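Local atomic coordinates of cell division control protein Cdc48 (Mycobacterium smegmatis, PDB entry 5E7P), a protein that probably binds and hydrolyses ATP as an AAA-family ATPase with two ATPase modules. Residues A[432-444]-A[453-466]. Sequence-based numbering, arbitrary orientation.
Sequences AVVREGALRAAAR and VLRHADLEGALTVI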
loop_
_atom_site.group_PDB
_atom_site.type_symbol
_atom_site.label_atom_id
_atom_site.label_comp_id
_atom_site.label_asym_id
_atom_site.label_seq_id
_atom_site.Cartn_x
_atom_site.Cartn_y
_atom_site.Cartn_z
ATOM N N ALA A 432 -2.806 3.686 14.636
ATOM C CA ALA A 432 -3.339 2.420 15.131
ATOM C C ALA A 432 -2.387 1.788 16.142
ATOM O O ALA A 432 -2.817 1.182 17.122
ATOM C CB ALA A 432 -3.601 1.467 13.980
ATOM N N VAL A 433 -1.089 1.932 15.895
ATOM C CA VAL A 433 -0.073 1.462 16.832
ATOM C C VAL A 433 -0.244 2.141 18.186
ATOM O O VAL A 433 -0.196 1.489 19.229
ATOM C CB VAL A 433 1.354 1.718 16.294
ATOM C CG1 VAL A 433 2.386 1.568 17.401
ATOM C CG2 VAL A 433 1.664 0.774 15.137
ATOM N N VAL A 434 -0.468 3.451 18.160
ATOM C CA VAL A 434 -0.633 4.229 19.382
ATOM C C VAL A 434 -1.939 3.895 20.108
ATOM O O VAL A 434 -1.963 3.796 21.336
ATOM C CB VAL A 434 -0.535 5.745 19.101
ATOM C CG1 VAL A 434 -0.926 6.552 20.327
ATOM C CG2 VAL A 434 0.874 6.109 18.654
ATOM N N ARG A 435 -3.017 3.709 19.350
ATOM C CA ARG A 435 -4.298 3.328 19.942
ATOM C C ARG A 435 -4.189 1.990 20.662
ATOM O O ARG A 435 -4.728 1.820 21.757
ATOM C CB ARG A 435 -5.408 3.268 18.887
ATOM C CG ARG A 435 -5.751 4.614 18.264
ATOM C CD ARG A 435 -7.129 4.604 17.616
ATOM N NE ARG A 435 -7.267 3.539 16.629
ATOM C CZ ARG A 435 -6.896 3.647 15.358
ATOM N NH1 ARG A 435 -6.356 4.775 14.918
ATOM N NH2 ARG A 435 -7.062 2.625 14.528
ATOM N N GLU A 436 -3.482 1.050 20.040
ATOM C CA GLU A 436 -3.245 -0.256 20.641
ATOM C C GLU A 436 -2.384 -0.108 21.890
ATOM O O GLU A 436 -2.607 -0.786 22.892
ATOM C CB GLU A 436 -2.569 -1.196 19.639
ATOM C CG GLU A 436 -2.189 -2.553 20.211
ATOM C CD GLU A 436 -3.394 -3.387 20.608
ATOM O OE1 GLU A 436 -4.459 -3.235 19.973
ATOM O OE2 GLU A 436 -3.273 -4.196 21.556
ATOM N N GLY A 437 -1.407 0.790 21.823
ATOM C CA GLY A 437 -0.541 1.062 22.954
ATOM C C GLY A 437 -1.325 1.596 24.135
ATOM O O GLY A 437 -0.987 1.331 25.290
ATOM N N ALA A 438 -2.382 2.347 23.841
ATOM C CA ALA A 438 -3.246 2.898 24.879
ATOM C C ALA A 438 -4.068 1.803 25.549
ATOM O O ALA A 438 -4.432 1.917 26.717
ATOM C CB ALA A 438 -4.157 3.968 24.301
ATOM N N LEU A 439 -4.355 0.743 24.799
ATOM C CA LEU A 439 -5.100 -0.391 25.331
ATOM C C LEU A 439 -4.228 -1.229 26.258
ATOM O O LEU A 439 -4.686 -1.705 27.296
ATOM C CB LEU A 439 -5.644 -1.260 24.196
ATOM C CG LEU A 439 -6.651 -0.596 23.256
ATOM C CD1 LEU A 439 -7.128 -1.583 22.198
ATOM C CD2 LEU A 439 -7.825 -0.033 24.040
ATOM N N ARG A 440 -2.969 -1.407 25.874
ATOM C CA ARG A 440 -2.022 -2.159 26.685
ATOM C C ARG A 440 -1.736 -1.420 27.988
ATOM O O ARG A 440 -1.521 -2.039 29.032
ATOM C CB ARG A 440 -0.726 -2.396 25.910
ATOM C CG ARG A 440 -0.953 -2.965 24.521
ATOM C CD ARG A 440 0.011 -4.089 24.210
ATOM N NE ARG A 440 -0.478 -4.922 23.117
ATOM C CZ ARG A 440 0.000 -6.126 22.824
ATOM N NH1 ARG A 440 0.985 -6.643 23.546
ATOM N NH2 ARG A 440 -0.510 -6.816 21.814
ATOM N N ALA A 441 -1.740 -0.092 27.917
ATOM C CA ALA A 441 -1.538 0.739 29.097
ATOM C C ALA A 441 -2.760 0.688 30.007
ATOM O O ALA A 441 -2.634 0.614 31.230
ATOM C CB ALA A 441 -1.236 2.171 28.691
ATOM N N ALA A 442 -3.943 0.725 29.402
ATOM C CA ALA A 442 -5.190 0.677 30.157
ATOM C C ALA A 442 -5.399 -0.691 30.798
ATOM O O ALA A 442 -6.023 -0.805 31.852
ATOM C CB ALA A 442 -6.365 1.032 29.260
ATOM N N ALA A 443 -4.877 -1.730 30.152
ATOM C CA ALA A 443 -4.971 -3.085 30.683
ATOM C C ALA A 443 -4.012 -3.258 31.854
ATOM O O ALA A 443 -4.341 -3.902 32.850
ATOM C CB ALA A 443 -4.677 -4.108 29.596
ATOM N N ARG A 444 -2.823 -2.675 31.728
ATOM C CA ARG A 444 -1.837 -2.708 32.798
ATOM C C ARG A 444 -2.325 -1.865 33.969
ATOM O O ARG A 444 -2.023 -2.154 35.127
ATOM C CB ARG A 444 -0.492 -2.172 32.305
ATOM C CG ARG A 444 0.664 -2.414 33.266
ATOM C CD ARG A 444 1.800 -1.418 33.058
ATOM N NE ARG A 444 1.885 -0.942 31.680
ATOM C CZ ARG A 444 1.645 0.312 31.309
ATOM N NH1 ARG A 444 1.310 1.223 32.212
ATOM N NH2 ARG A 444 1.743 0.657 30.034
ATOM N N VAL A 453 -0.436 4.954 31.946
ATOM C CA VAL A 453 0.660 5.751 31.407
ATOM C C VAL A 453 1.489 4.948 30.402
ATOM O O VAL A 453 2.071 3.915 30.739
ATOM C CB VAL A 453 1.552 6.327 32.532
ATOM C CG1 VAL A 453 1.906 5.250 33.555
ATOM C CG2 VAL A 453 2.799 6.969 31.949
ATOM N N LEU A 454 1.525 5.427 29.162
ATOM C CA LEU A 454 2.186 4.715 28.072
ATOM C C LEU A 454 3.689 4.545 28.273
ATOM O O LEU A 454 4.399 5.498 28.586
ATOM C CB LEU A 454 1.927 5.416 26.736
ATOM C CG LEU A 454 0.907 4.766 25.801
ATOM C CD1 LEU A 454 -0.499 4.907 26.360
ATOM C CD2 LEU A 454 1.001 5.362 24.403
ATOM N N ARG A 455 4.165 3.320 28.083
ATOM C CA ARG A 455 5.592 3.036 28.133
ATOM C C ARG A 455 6.040 2.388 26.828
ATOM O O ARG A 455 5.216 2.090 25.965
ATOM C CB ARG A 455 5.920 2.140 29.327
ATOM C CG ARG A 455 5.100 0.867 29.390
ATOM C CD ARG A 455 5.317 0.137 30.706
ATOM N NE ARG A 455 4.989 0.979 31.854
ATOM C CZ ARG A 455 4.959 0.548 33.111
ATOM N NH1 ARG A 455 5.233 -0.721 33.385
ATOM N NH2 ARG A 455 4.651 1.385 34.092
ATOM N N HIS A 456 7.345 2.180 26.686
ATOM C CA HIS A 456 7.907 1.607 25.466
ATOM C C HIS A 456 7.391 0.197 25.205
ATOM O O HIS A 456 7.224 -0.208 24.055
ATOM C CB HIS A 456 9.433 1.590 25.533
ATOM C CG HIS A 456 10.077 0.907 24.370
ATOM N ND1 HIS A 456 10.156 1.480 23.120
ATOM C CD2 HIS A 456 10.663 -0.310 24.264
ATOM C CE1 HIS A 456 10.769 0.651 22.295
ATOM N NE2 HIS A 456 11.087 -0.443 22.963
ATOM N N ALA A 457 7.143 -0.543 26.282
ATOM C CA ALA A 457 6.649 -1.910 26.183
ATOM C C ALA A 457 5.327 -1.982 25.421
ATOM O O ALA A 457 5.094 -2.917 24.654
ATOM C CB ALA A 457 6.494 -2.515 27.570
ATOM N N ASP A 458 4.474 -0.986 25.630
ATOM C CA ASP A 458 3.155 -0.948 25.004
ATOM C C ASP A 458 3.242 -0.766 23.494
ATOM O O ASP A 458 2.552 -1.449 22.738
ATOM C CB ASP A 458 2.316 0.176 25.609
ATOM C CG ASP A 458 2.219 0.078 27.114
ATOM O OD1 ASP A 458 2.160 -1.056 27.636
ATOM O OD2 ASP A 458 2.206 1.136 27.778
ATOM N N LEU A 459 4.088 0.164 23.061
ATOM C CA LEU A 459 4.256 0.437 21.640
ATOM C C LEU A 459 4.906 -0.745 20.937
ATOM O O LEU A 459 4.487 -1.135 19.848
ATOM C CB LEU A 459 5.083 1.705 21.423
ATOM C CG LEU A 459 4.501 2.990 22.016
ATOM C CD1 LEU A 459 5.303 4.196 21.565
ATOM C CD2 LEU A 459 3.037 3.150 21.643
ATOM N N GLU A 460 5.927 -1.316 21.566
ATOM C CA GLU A 460 6.607 -2.479 21.010
ATOM C C GLU A 460 5.678 -3.687 20.977
ATOM O O GLU A 460 5.717 -4.487 20.041
ATOM C CB GLU A 460 7.872 -2.800 21.805
ATOM C CG GLU A 460 8.635 -4.008 21.290
ATOM C CD GLU A 460 10.045 -4.085 21.841
ATOM O OE1 GLU A 460 10.236 -4.703 22.911
ATOM O OE2 GLU A 460 10.959 -3.521 21.201
ATOM N N GLY A 461 4.839 -3.813 22.002
ATOM C CA GLY A 461 3.853 -4.877 22.058
ATOM C C GLY A 461 2.789 -4.697 20.991
ATOM O O GLY A 461 2.247 -5.670 20.465
ATOM N N ALA A 462 2.495 -3.441 20.670
ATOM C CA ALA A 462 1.515 -3.114 19.644
ATOM C C ALA A 462 1.979 -3.598 18.273
ATOM O O ALA A 462 1.168 -3.986 17.434
ATOM C CB ALA A 462 1.260 -1.614 19.617
ATOM N N LEU A 463 3.289 -3.577 18.055
ATOM C CA LEU A 463 3.864 -3.983 16.775
ATOM C C LEU A 463 3.639 -5.466 16.471
ATOM O O LEU A 463 3.772 -5.895 15.325
ATOM C CB LEU A 463 5.360 -3.660 16.733
ATOM C CG LEU A 463 5.743 -2.187 16.892
ATOM C CD1 LEU A 463 7.244 -1.998 16.745
ATOM C CD2 LEU A 463 4.995 -1.326 15.891
ATOM N N THR A 464 3.300 -6.242 17.495
ATOM C CA THR A 464 3.062 -7.670 17.308
ATOM C C THR A 464 1.655 -7.961 16.784
ATOM O O THR A 464 1.361 -9.090 16.390
ATOM C CB THR A 464 3.283 -8.468 18.611
ATOM O OG1 THR A 464 2.218 -8.193 19.531
ATOM C CG2 THR A 464 4.622 -8.108 19.248
ATOM N N VAL A 465 0.786 -6.951 16.778
ATOM C CA VAL A 465 -0.606 -7.152 16.367
ATOM C C VAL A 465 -1.112 -6.180 15.296
ATOM O O VAL A 465 -2.163 -6.408 14.696
ATOM C CB VAL A 465 -1.571 -7.099 17.572
ATOM C CG1 VAL A 465 -1.357 -8.298 18.482
ATOM C CG2 VAL A 465 -1.401 -5.793 18.338
ATOM N N ILE A 466 -0.377 -5.100 15.055
ATOM C CA ILE A 466 -0.815 -4.100 14.084
ATOM C C ILE A 466 -0.183 -4.309 12.710
ATOM O O ILE A 466 1.031 -4.190 12.548
ATOM C CB ILE A 466 -0.516 -2.668 14.562
ATOM C CG1 ILE A 466 -1.252 -2.382 15.871
ATOM C CG2 ILE A 466 -0.912 -1.659 13.493
ATOM C CD1 ILE A 466 -2.751 -2.583 15.784
#
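Helices 427-448 and 456-462 pack with local axes 8.0 Å apart at 125°, and come closest where the CA atoms of G437 and D458 lie 4.7 Å apart. The pair is consistent with the small helical lid of the first AAA module. V427 and A428, at the start of the longer helix, line an ADP pocket.

D458 enters as a knob between G437, R440, A441 and R444. Its CB rests on the G437 carbonyl oxygen; G437 has no side chain to hold the helices apart. L454 extends CD1 along the longer helix, 3.7 Å from A441 CB, and also touches A438. At the other end, V433 CG2 meets I466 CG2 at 3.9 Å. L463 CD2 also touches V433. With CG anti to the backbone N (chi1 176°), E436 lays CG on A462 CB at 3.6 Å and also against V465 CG2. The E436 carboxylate pairs with R37. Its OE2 also takes R440 NE at 3.3 Å by the anti lone pair. One face of the R440 guanidinium lies over G461 O, toward its rim.

D458 and R444 are modelled as a salt bridge, but too close, so its details are doubtful. The R444 guanidinium stacks on that of R455, planes 2° and centres 3.8 Å apart. The nearby D458 carboxylate probably eases this pairing of like charges. R444 NH1 donates to V453 O at 3.2 Å, with the oxygen tilted from the guanidinium plane.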